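Local atomic coordinates of importin-95 (Chaetomium thermophilum, PDB entry 4XRI), a protein that serves as a flexible HEAT-repeat receptor for nuclear import of protein cargo and probably binds a small GTPase. Residues V217-N220 with F221-E224; I12-I15 with L16-L20. The protein carries 2 engineered substitutions. All coordinates share one frame; numbering follows the deposited sequence.

Contact 1 (V217-N220 with F221-E224); sequences VGNN and FKHE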
ATOM      1  N   VAL A 217       4.393  19.431  22.197  1.00 62.69           N
ATOM      2  CA  VAL A 217       4.393  20.777  22.775  1.00 64.73           C
ATOM      3  C   VAL A 217       3.106  21.561  22.536  1.00 69.37           C
ATOM      4  O   VAL A 217       2.734  22.407  23.347  1.00 74.50           O
ATOM      5  CB  VAL A 217       5.573  21.633  22.248  1.00 74.26           C
ATOM      6  CG1 VAL A 217       6.905  21.020  22.645  1.00 73.32           C
ATOM      7  CG2 VAL A 217       5.490  21.828  20.743  1.00 69.48           C
ATOM      8  N   GLY A 218       2.423  21.280  21.433  1.00 70.30           N
ATOM      9  CA  GLY A 218       1.219  22.019  21.098  1.00 78.38           C
ATOM     10  C   GLY A 218       0.065  21.665  22.011  1.00 79.29           C
ATOM     11  O   GLY A 218      -0.979  22.323  21.988  1.00 76.90           O
ATOM     12  N   ASN A 219       0.277  20.639  22.836  1.00 87.62           N
ATOM     13  CA  ASN A 219      -0.787  19.996  23.598  1.00 81.80           C
ATOM     14  C   ASN A 219      -1.991  19.791  22.698  1.00 65.00           C
ATOM     15  O   ASN A 219      -3.112  20.166  23.040  1.00 61.96           O
ATOM     16  CB  ASN A 219      -1.167  20.808  24.837  1.00 86.84           C
ATOM     17  CG  ASN A 219      -1.997  20.002  25.823  1.00 98.16           C
ATOM     18  OD1 ASN A 219      -2.134  18.785  25.685  1.00 99.97           O
ATOM     19  ND2 ASN A 219      -2.550  20.676  26.823  1.00101.94           N
ATOM     20  N   ASN A 220      -1.723  19.228  21.524  1.00 60.26           N
ATOM     21  CA  ASN A 220      -2.743  18.951  20.522  1.00 74.04           C
ATOM     22  C   ASN A 220      -3.513  20.199  20.087  1.00 79.37           C
ATOM     23  O   ASN A 220      -4.666  20.107  19.661  1.00 84.18           O
ATOM     24  CB  ASN A 220      -3.707  17.887  21.046  1.00 80.74           C
ATOM     25  CG  ASN A 220      -2.988  16.641  21.530  1.00 82.65           C
ATOM     26  OD1 ASN A 220      -3.098  16.257  22.694  1.00 85.86           O
ATOM     27  ND2 ASN A 220      -2.238  16.008  20.635  1.00 80.77           N
ATOM     28  N   PHE A 221      -2.868  21.359  20.208  1.00 80.77           N
ATOM     29  CA  PHE A 221      -3.386  22.618  19.668  1.00 79.82           C
ATOM     30  C   PHE A 221      -4.764  23.021  20.193  1.00 88.00           C
ATOM     31  O   PHE A 221      -5.479  23.778  19.539  1.00 91.95           O
ATOM     32  CB  PHE A 221      -3.442  22.533  18.140  1.00 67.68           C
ATOM     33  CG  PHE A 221      -2.309  23.231  17.450  1.00 57.56           C
ATOM     34  CD1 PHE A 221      -0.996  22.987  17.814  1.00 49.93           C
ATOM     35  CD2 PHE A 221      -2.559  24.124  16.424  1.00 56.68           C
ATOM     36  CE1 PHE A 221       0.046  23.632  17.173  1.00 49.76           C
ATOM     37  CE2 PHE A 221      -1.524  24.771  15.779  1.00 51.74           C
ATOM     38  CZ  PHE A 221      -0.219  24.525  16.153  1.00 49.37           C
ATOM     39  N   LYS A 222      -5.130  22.532  21.371  1.00 84.56           N
ATOM     40  CA  LYS A 222      -6.476  22.752  21.890  1.00 87.09           C
ATOM     41  C   LYS A 222      -6.705  24.180  22.380  1.00 86.71           C
ATOM     42  O   LYS A 222      -7.823  24.689  22.319  1.00 90.12           O
ATOM     43  CB  LYS A 222      -6.775  21.774  23.028  1.00 88.84           C
ATOM     44  CG  LYS A 222      -6.389  20.338  22.732  1.00 90.45           C
ATOM     45  CD  LYS A 222      -7.109  19.379  23.664  1.00 92.91           C
ATOM     46  CE  LYS A 222      -6.376  18.056  23.764  1.00 92.60           C
ATOM     47  NZ  LYS A 222      -5.073  18.215  24.468  1.00 90.13           N
ATOM     48  N   HIS A 223      -5.646  24.822  22.861  1.00 86.17           N
ATOM     49  CA  HIS A 223      -5.780  26.128  23.494  1.00 81.72           C
ATOM     50  C   HIS A 223      -5.261  27.254  22.602  1.00 73.91           C
ATOM     51  O   HIS A 223      -4.204  27.134  21.981  1.00 69.84           O
ATOM     52  CB  HIS A 223      -5.057  26.127  24.841  1.00 84.58           C
ATOM     53  CG  HIS A 223      -5.368  24.931  25.683  1.00 96.04           C
ATOM     54  ND1 HIS A 223      -4.434  23.963  25.983  1.00102.29           N
ATOM     55  CD2 HIS A 223      -6.522  24.529  26.275  1.00100.49           C
ATOM     56  CE1 HIS A 223      -4.989  23.027  26.729  1.00103.69           C
ATOM     57  NE2 HIS A 223      -6.258  23.347  26.920  1.00104.01           N
ATOM     58  N   GLU A 224      -6.017  28.346  22.554  1.00 71.70           N
ATOM     59  CA  GLU A 224      -5.790  29.429  21.601  1.00 73.41           C
ATOM     60  C   GLU A 224      -4.460  30.153  21.806  1.00 80.45           C
ATOM     61  O   GLU A 224      -3.850  30.625  20.847  1.00 82.33           O
ATOM     62  CB  GLU A 224      -6.939  30.436  21.682  1.00 74.74           C
ATOM     63  CG  GLU A 224      -7.039  31.375  20.494  1.00 78.79           C
ATOM     64  CD  GLU A 224      -8.242  32.294  20.581  1.00 82.09           C
ATOM     65  OE1 GLU A 224      -8.800  32.438  21.688  1.00 84.33           O
ATOM     66  OE2 GLU A 224      -8.632  32.868  19.541  1.00 81.02           O
TER
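F221 closes a tight turn on G218 in the loop between helix 214-217 and helix 224-238. F221 N donates to G218 O at 2.8 Å from well above the carbonyl plane. N219, N220 and F221 all have positive phi, so the backbone winds briefly in the left-handed sense, a conformation that asparagine tolerates better than most residues. The edge of the F221 ring faces G218, with CD1 4.1 Å from G218 CA; a beta carbon on G218 would probably come too close to F221 CD1. Beyond the turn the ring stacks with Y260 and packs on I230 and M231. K222 folds back over the two asparagines. Its chain bends at the last torsion (chi4 68°), bringing K222 NZ over the carbonyl of N219, where it bonds to N219 O at 3.1 Å from above the carbonyl plane. The K222 and N220 side chains lie side by side, and K222 NZ makes a weak bond to N220 OD1 at 3.3 Å. N219 OD1 is close to NZ, but at a poor angle. H223, the N-cap residue of helix 224-238, turns a ring edge to N219: H223 CE1 lies in contact with N219 ND2 at 3.4 Å, the amide and ring planes inclined by 54°. K222 CB covers one face of this ring, while ND1 bonds to E226. The turn thus separates its chemistry, sending the aromatic ring into the protein while the lysine ammonium settles among amide oxygens, which probably offset part of its charge.

Contact 2 (I12-I15 with L16-L20); sequences INII and LENSL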
ATOM      1  N   ILE A  12      40.008   2.112  17.447  1.00 88.68           N
ATOM      2  CA  ILE A  12      38.582   2.352  17.228  1.00 85.93           C
ATOM      3  C   ILE A  12      38.372   3.295  16.038  1.00 84.20           C
ATOM      4  O   ILE A  12      37.387   3.167  15.312  1.00 78.95           O
ATOM      5  CB  ILE A  12      37.894   2.926  18.505  1.00 93.92           C
ATOM      6  CG1 ILE A  12      36.367   2.904  18.373  1.00 94.21           C
ATOM      7  CG2 ILE A  12      38.391   4.333  18.829  1.00 88.52           C
ATOM      8  CD1 ILE A  12      35.786   1.515  18.205  1.00 96.87           C
ATOM      9  N   ASN A  13      39.315   4.210  15.815  1.00 87.77           N
ATOM     10  CA  ASN A  13      39.248   5.115  14.672  1.00 88.58           C
ATOM     11  C   ASN A  13      39.331   4.355  13.355  1.00 84.51           C
ATOM     12  O   ASN A  13      38.586   4.637  12.415  1.00 81.37           O
ATOM     13  CB  ASN A  13      40.368   6.156  14.742  1.00 92.61           C
ATOM     14  CG  ASN A  13      40.302   7.001  15.997  1.00 95.19           C
ATOM     15  OD1 ASN A  13      39.614   6.654  16.956  1.00 96.21           O
ATOM     16  ND2 ASN A  13      41.021   8.118  15.999  1.00 97.01           N
ATOM     17  N   ILE A  14      40.233   3.382  13.298  1.00 84.27           N
ATOM     18  CA  ILE A  14      40.408   2.569  12.103  1.00 85.26           C
ATOM     19  C   ILE A  14      39.242   1.598  11.919  1.00 83.95           C
ATOM     20  O   ILE A  14      38.791   1.375  10.795  1.00 81.42           O
ATOM     21  CB  ILE A  14      41.738   1.795  12.156  1.00 89.23           C
ATOM     22  CG1 ILE A  14      42.911   2.773  12.078  1.00 95.84           C
ATOM     23  CG2 ILE A  14      41.829   0.778  11.032  1.00 89.46           C
ATOM     24  CD1 ILE A  14      44.266   2.104  12.080  1.00 98.73           C
ATOM     25  N   ILE A  15      38.739   1.038  13.016  1.00 84.05           N
ATOM     26  CA  ILE A  15      37.582   0.150  12.934  1.00 81.59           C
ATOM     27  C   ILE A  15      36.357   0.913  12.433  1.00 79.47           C
ATOM     28  O   ILE A  15      35.556   0.383  11.663  1.00 83.44           O
ATOM     29  CB  ILE A  15      37.244  -0.505  14.294  1.00 77.76           C
ATOM     30  CG1 ILE A  15      38.484  -1.143  14.921  1.00 81.43           C
ATOM     31  CG2 ILE A  15      36.148  -1.556  14.127  1.00 76.69           C
ATOM     32  CD1 ILE A  15      39.195  -2.122  14.020  1.00 88.13           C
ATOM     33  N   LEU A  16      36.213   2.158  12.878  1.00 77.94           N
ATOM     34  CA  LEU A  16      35.096   2.996  12.456  1.00 70.80           C
ATOM     35  C   LEU A  16      35.252   3.448  11.011  1.00 71.47           C
ATOM     36  O   LEU A  16      34.278   3.500  10.263  1.00 75.10           O
ATOM     37  CB  LEU A  16      34.963   4.216  13.366  1.00 68.53           C
ATOM     38  CG  LEU A  16      34.455   3.973  14.787  1.00 71.43           C
ATOM     39  CD1 LEU A  16      34.489   5.266  15.582  1.00 71.36           C
ATOM     40  CD2 LEU A  16      33.056   3.379  14.777  1.00 71.72           C
ATOM     41  N   GLU A  17      36.478   3.789  10.629  1.00 71.55           N
ATOM     42  CA  GLU A  17      36.761   4.188   9.256  1.00 78.50           C
ATOM     43  C   GLU A  17      36.469   3.027   8.315  1.00 80.01           C
ATOM     44  O   GLU A  17      35.869   3.206   7.256  1.00 83.99           O
ATOM     45  CB  GLU A  17      38.212   4.650   9.110  1.00 85.19           C
ATOM     46  CG  GLU A  17      38.522   5.286   7.764  1.00 89.86           C
ATOM     47  CD  GLU A  17      37.758   6.578   7.541  1.00 92.83           C
ATOM     48  OE1 GLU A  17      38.048   7.570   8.242  1.00 92.90           O
ATOM     49  OE2 GLU A  17      36.867   6.601   6.665  1.00 94.50           O
ATOM     50  N   ASN A  18      36.893   1.833   8.718  1.00 75.41           N
ATOM     51  CA  ASN A  18      36.590   0.619   7.970  1.00 81.98           C
ATOM     52  C   ASN A  18      35.099   0.309   7.999  1.00 79.55           C
ATOM     53  O   ASN A  18      34.563  -0.299   7.074  1.00 83.68           O
ATOM     54  CB  ASN A  18      37.377  -0.567   8.528  1.00 85.10           C
ATOM     55  CG  ASN A  18      38.865  -0.449   8.274  1.00 89.48           C
ATOM     56  OD1 ASN A  18      39.294   0.140   7.282  1.00 88.14           O
ATOM     57  ND2 ASN A  18      39.664  -1.015   9.171  1.00 91.72           N
ATOM     58  N   SER A  19      34.433   0.731   9.069  1.00 74.25           N
ATOM     59  CA  SER A  19      32.993   0.538   9.195  1.00 73.79           C
ATOM     60  C   SER A  19      32.236   1.350   8.148  1.00 73.94           C
ATOM     61  O   SER A  19      31.097   1.032   7.808  1.00 69.53           O
ATOM     62  CB  SER A  19      32.517   0.913  10.600  1.00 76.88           C
ATOM     63  OG  SER A  19      31.117   0.735  10.728  1.00 82.38           O
ATOM     64  N   LEU A  20      32.879   2.393   7.634  1.00 78.59           N
ATOM     65  CA  LEU A  20      32.280   3.238   6.607  1.00 81.79           C
ATOM     66  C   LEU A  20      32.879   2.949   5.235  1.00 89.97           C
ATOM     67  O   LEU A  20      32.559   3.623   4.255  1.00 88.26           O
ATOM     68  CB  LEU A  20      32.466   4.718   6.947  1.00 77.01           C
ATOM     69  CG  LEU A  20      31.772   5.253   8.199  1.00 73.27           C
ATOM     70  CD1 LEU A  20      31.743   6.776   8.177  1.00 72.56           C
ATOM     71  CD2 LEU A  20      30.367   4.686   8.329  1.00 69.98           C
TER
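L16 reaches back to I12 one turn earlier in helix 11-19, joined to it through both backbone and side chain. Three regular alpha-helical bonds cross between 12-15 and 16-20: L16 N to I12 O, E17 N to N13 O and N18 N to I14 O, each 2.9 Å long. The next, S19 N to I15 O, is short but weak because its N-H points poorly (128°). L20 N then turns to E17 O at 3.1 Å, and the helix gives way to loop. Among apolar contacts, I12 CG1 meets L16 CD1 at 4.1 Å, the two chains lying at a slant to each other. With CG beside the backbone N (chi1 -71°), L16 leans back along the helix, CG 3.1 Å from I12 O. Further out, L16 packs on I62 and A66 of helix 60-72, and I12 on T48 and L49. The polar side chains behave differently. N18 runs alongside I14, its ND2 3.4 Å from I14 CG2; ND2 also nears I14 O, but at too poor an angle to bond. With an alanine here the amide is gone, and I14 CG2 would probably lose its neighbour while a gap opened toward L26 and A30 of helix 24-40. E17 bends at chi2 (65°) and leads away from 12-15, its OE1 bonding to H61. Backbone bonds thus use the N-H and C=O groups, I12, I15 and L16 side chains meet neighbouring helices, N18 sits by helix 24-40, and E17 adds a polar tie to H61.

In the fold
Contact 2 comes first along the chain, in helix 11-19 at the N-terminal end of the modelled protein; contact 1 follows some 200 residues later, in the loop between helix 214-217 and helix 224-238. Their centres are 45 Å apart and their nearest atoms about 32 Å, so they do not touch and share no helix. Both lie well away from the centre of the chain. The protein is an all-helical solenoid without strands, and the pair samples its two elements: contact 2 a helix packed against helices 24-40, 42-54 and 60-72, contact 1 a turn linking successive helices. Helices joined by short turns build a HEAT-repeat solenoid, consistent with a long, flexible receptor.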